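Local atomic coordinates of 2-hydroxyisobutyryl-CoA mutase large subunit (Aquincola tertiaricarbonis, PDB entry 4R3U), a protein that catalyses, together with its small cobalamin-binding subunit, the reversible isomerization of 2-hydroxyisobutyryl-CoA and (S)-3-hydroxybutyryl-CoA. Residues 273-278 against 296-301. Numbering follows the deposited sequence.
Sequences ANLITY and LAFFFV. With 3HC (3-hydroxybutanoyl-coenzyme A), chain E.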
loop_
_atom_site.group_PDB
_atom_site.type_symbol
_atom_site.label_atom_id
_atom_site.label_comp_id
_atom_site.label_asym_id
_atom_site.label_seq_id
_atom_site.Cartn_x
_atom_site.Cartn_y
_atom_site.Cartn_z
ATOM N N ALA A 273 -23.014 -14.903 15.449
ATOM C CA ALA A 273 -24.168 -14.987 16.375
ATOM C C ALA A 273 -25.472 -14.670 15.628
ATOM O O ALA A 273 -26.471 -15.371 15.798
ATOM C CB ALA A 273 -23.973 -14.043 17.557
ATOM N N ASN A 274 -25.429 -13.644 14.760
ATOM C CA ASN A 274 -26.534 -13.194 13.904
ATOM C C ASN A 274 -26.887 -14.248 12.855
ATOM O O ASN A 274 -28.075 -14.525 12.657
ATOM C CB ASN A 274 -26.198 -11.850 13.256
ATOM C CG ASN A 274 -26.320 -10.679 14.215
ATOM O OD1 ASN A 274 -26.917 -10.783 15.298
ATOM N ND2 ASN A 274 -25.834 -9.509 13.809
ATOM N N LEU A 275 -25.863 -14.885 12.241
ATOM C CA LEU A 275 -26.062 -15.963 11.272
ATOM C C LEU A 275 -26.899 -17.097 11.891
ATOM O O LEU A 275 -27.882 -17.525 11.283
ATOM C CB LEU A 275 -24.715 -16.519 10.745
ATOM C CG LEU A 275 -24.775 -17.929 10.113
ATOM C CD1 LEU A 275 -25.317 -17.892 8.691
ATOM C CD2 LEU A 275 -23.450 -18.606 10.186
ATOM N N ILE A 276 -26.510 -17.567 13.081
ATOM C CA ILE A 276 -27.198 -18.648 13.781
ATOM C C ILE A 276 -28.701 -18.346 13.960
ATOM O O ILE A 276 -29.534 -19.185 13.620
ATOM C CB ILE A 276 -26.457 -19.011 15.095
ATOM C CG1 ILE A 276 -25.145 -19.755 14.771
ATOM C CG2 ILE A 276 -27.388 -19.815 16.082
ATOM C CD1 ILE A 276 -24.034 -19.566 15.817
ATOM N N THR A 277 -29.028 -17.119 14.408
ATOM C CA THR A 277 -30.399 -16.642 14.613
ATOM C C THR A 277 -31.199 -16.747 13.313
ATOM O O THR A 277 -32.312 -17.279 13.328
ATOM C CB THR A 277 -30.358 -15.226 15.183
ATOM O OG1 THR A 277 -29.413 -15.200 16.244
ATOM C CG2 THR A 277 -31.703 -14.741 15.682
ATOM N N TYR A 278 -30.615 -16.280 12.197
ATOM C CA TYR A 278 -31.203 -16.274 10.856
ATOM C C TYR A 278 -31.481 -17.664 10.321
ATOM O O TYR A 278 -32.581 -17.904 9.822
ATOM C CB TYR A 278 -30.323 -15.459 9.871
ATOM C CG TYR A 278 -30.347 -13.948 10.074
ATOM C CD1 TYR A 278 -31.547 -13.270 10.313
ATOM C CD2 TYR A 278 -29.186 -13.188 9.939
ATOM C CE1 TYR A 278 -31.580 -11.886 10.466
ATOM C CE2 TYR A 278 -29.203 -11.800 10.102
ATOM C CZ TYR A 278 -30.408 -11.150 10.340
ATOM O OH TYR A 278 -30.473 -9.783 10.485
ATOM N N LEU A 296 -26.326 -17.591 1.163
ATOM C CA LEU A 296 -26.058 -16.654 2.250
ATOM C C LEU A 296 -24.690 -16.045 1.958
ATOM O O LEU A 296 -23.842 -16.686 1.323
ATOM C CB LEU A 296 -26.015 -17.369 3.621
ATOM C CG LEU A 296 -27.314 -17.951 4.179
ATOM C CD1 LEU A 296 -27.027 -18.842 5.374
ATOM C CD2 LEU A 296 -28.296 -16.849 4.559
ATOM N N ALA A 297 -24.474 -14.814 2.405
ATOM C CA ALA A 297 -23.221 -14.084 2.203
ATOM C C ALA A 297 -22.999 -13.145 3.378
ATOM O O ALA A 297 -23.919 -12.893 4.176
ATOM C CB ALA A 297 -23.250 -13.316 0.881
ATOM N N PHE A 298 -21.768 -12.655 3.498
ATOM C CA PHE A 298 -21.304 -11.795 4.596
ATOM C C PHE A 298 -20.633 -10.518 4.108
ATOM O O PHE A 298 -20.335 -10.369 2.917
ATOM C CB PHE A 298 -20.333 -12.596 5.483
ATOM C CG PHE A 298 -20.971 -13.788 6.139
ATOM C CD1 PHE A 298 -21.122 -14.989 5.446
ATOM C CD2 PHE A 298 -21.464 -13.705 7.432
ATOM C CE1 PHE A 298 -21.771 -16.075 6.035
ATOM C CE2 PHE A 298 -22.091 -14.808 8.029
ATOM C CZ PHE A 298 -22.247 -15.975 7.323
ATOM N N PHE A 299 -20.409 -9.595 5.038
ATOM C CA PHE A 299 -19.740 -8.328 4.768
ATOM C C PHE A 299 -18.850 -7.990 5.958
ATOM O O PHE A 299 -19.327 -7.812 7.081
ATOM C CB PHE A 299 -20.779 -7.218 4.451
ATOM C CG PHE A 299 -20.300 -5.778 4.412
ATOM C CD1 PHE A 299 -19.056 -5.449 3.877
ATOM C CD2 PHE A 299 -21.123 -4.750 4.839
ATOM C CE1 PHE A 299 -18.630 -4.129 3.817
ATOM C CE2 PHE A 299 -20.701 -3.413 4.760
ATOM C CZ PHE A 299 -19.467 -3.109 4.225
ATOM N N PHE A 300 -17.542 -7.933 5.712
ATOM C CA PHE A 300 -16.548 -7.626 6.755
ATOM C C PHE A 300 -15.655 -6.436 6.400
ATOM O O PHE A 300 -15.514 -6.086 5.235
ATOM C CB PHE A 300 -15.700 -8.877 7.079
ATOM C CG PHE A 300 -16.532 -10.005 7.643
ATOM C CD1 PHE A 300 -17.115 -9.901 8.910
ATOM C CD2 PHE A 300 -16.772 -11.159 6.894
ATOM C CE1 PHE A 300 -17.910 -10.931 9.416
ATOM C CE2 PHE A 300 -17.553 -12.191 7.408
ATOM C CZ PHE A 300 -18.131 -12.069 8.658
ATOM N N VAL A 301 -15.057 -5.831 7.406
ATOM C CA VAL A 301 -14.094 -4.748 7.227
ATOM C C VAL A 301 -12.700 -5.392 7.027
ATOM O O VAL A 301 -12.472 -6.544 7.437
ATOM C CB VAL A 301 -14.082 -3.778 8.480
ATOM C CG1 VAL A 301 -13.497 -4.457 9.720
ATOM C CG2 VAL A 301 -13.353 -2.483 8.187
HETATM N N1A 3HC E . -14.062 -19.781 -10.500
HETATM C C2A 3HC E . -15.368 -20.056 -11.142
HETATM N N3A 3HC E . -16.398 -19.087 -10.745
HETATM C C4A 3HC E . -16.125 -18.069 -9.894
HETATM C C5A 3HC E . -14.901 -17.899 -9.351
HETATM C C6A 3HC E . -13.900 -18.759 -9.640
HETATM N N6A 3HC E . -12.714 -18.543 -9.071
HETATM N N7A 3HC E . -14.958 -16.812 -8.576
HETATM C C8A 3HC E . -16.190 -16.315 -8.645
HETATM N N9A 3HC E . -16.916 -17.105 -9.430
HETATM C C1B 3HC E . -18.353 -16.980 -9.823
HETATM C C2B 3HC E . -19.295 -17.138 -8.648
HETATM O O2B 3HC E . -19.618 -18.512 -8.408
HETATM C C3B 3HC E . -20.504 -16.337 -9.100
HETATM O O3B 3HC E . -21.335 -17.118 -9.994
HETATM P P3B 3HC E . -22.945 -17.176 -9.883
HETATM O O7A 3HC E . -23.346 -15.769 -10.089
HETATM O O8A 3HC E . -23.291 -18.088 -11.002
HETATM O O9A 3HC E . -23.153 -17.727 -8.525
HETATM C C4B 3HC E . -19.891 -15.194 -9.902
HETATM O O4B 3HC E . -18.577 -15.651 -10.346
HETATM C C5B 3HC E . -19.801 -13.910 -9.060
HETATM O O5B 3HC E . -18.756 -14.038 -8.070
HETATM P P1A 3HC E . -19.022 -14.003 -6.463
HETATM O O1A 3HC E . -20.407 -14.435 -6.127
HETATM O O2A 3HC E . -17.898 -14.683 -5.798
HETATM O O3A 3HC E . -18.797 -12.390 -6.259
HETATM P P2A 3HC E . -19.936 -11.234 -6.169
HETATM O O4A 3HC E . -19.250 -9.940 -6.043
HETATM O O5A 3HC E . -20.961 -11.397 -7.229
HETATM O O6A 3HC E . -20.620 -11.614 -4.794
HETATM C CBP 3HC E . -21.119 -11.508 -2.425
HETATM C CCP 3HC E . -20.012 -11.458 -3.500
HETATM C CDP 3HC E . -21.669 -12.940 -2.430
HETATM C CEP 3HC E . -20.501 -11.247 -1.046
HETATM C CAP 3HC E . -22.267 -10.493 -2.745
HETATM O OAP 3HC E . -23.400 -10.577 -1.852
HETATM C C9P 3HC E . -21.842 -9.020 -3.012
HETATM O O9P 3HC E . -21.522 -8.643 -4.141
HETATM N N8P 3HC E . -21.940 -8.178 -1.971
HETATM C C7P 3HC E . -21.634 -6.750 -2.119
HETATM C C6P 3HC E . -22.067 -5.986 -0.876
HETATM C C5P 3HC E . -21.674 -4.506 -0.937
HETATM O O5P 3HC E . -20.990 -4.035 -1.850
HETATM N N4P 3HC E . -22.152 -3.797 0.091
HETATM C C3P 3HC E . -21.885 -2.375 0.248
HETATM C C2P 3HC E . -22.023 -2.044 1.709
HETATM S S1P 3HC E . -21.616 -0.304 2.048
HETATM C C1 3HC E . -21.951 -0.333 3.816
HETATM O O1 3HC E . -22.913 -0.909 4.320
HETATM C C2 3HC E . -20.904 0.336 4.724
HETATM C C3 3HC E . -21.030 1.862 4.734
HETATM O O3 3HC E . -20.910 2.353 3.404
HETATM C C4 3HC E . -22.361 2.310 5.356
#
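Leu275 on helix 264-283 faces Leu296 and Phe298 of segment 296-301, which runs into strand 298-302, the backbones coming closest at Leu275 and Leu296, whose CA atoms are 9.0 Å apart. This is helix-on-strand packing in the substrate-binding TIM barrel of the acyl-CoA mutases: the helix belongs to the beta-alpha-beta crossover from strand 252-253 to strand 298-302. Leu275 has CG anti to the backbone N (chi1 160°), which directs its branch at the strand. Its CD1 touches both Leu296 CD1 and Phe298 CZ at 3.9 Å, while CD2 lies 4.1 Å from Phe298 CZ, the leucine crossing the phenylalanine at about a right angle. All three residues are buried and meet through carbon atoms alone. Tyr320 of helix 306-327 meets the Phe298 ring edge-to-face, and Leu275 also touches that tyrosine. Ala297 and Phe299 serve the coenzyme A pocket, where the Phe299 ring meets those of Tyr255 and His341 and has C2 of the bound 3-hydroxybutanoyl-CoA in plane at its edge. A leucine in place of Phe299 would probably lose the flat aromatic contact beside the thioester C1 and O1 and deprive Tyr255 and His341 of a ring partner. Phe299 CE2 stands 3.4 Å from O1 of 3-hydroxybutanoyl-CoA, and Ala297 CB 3.7 Å from its CDP.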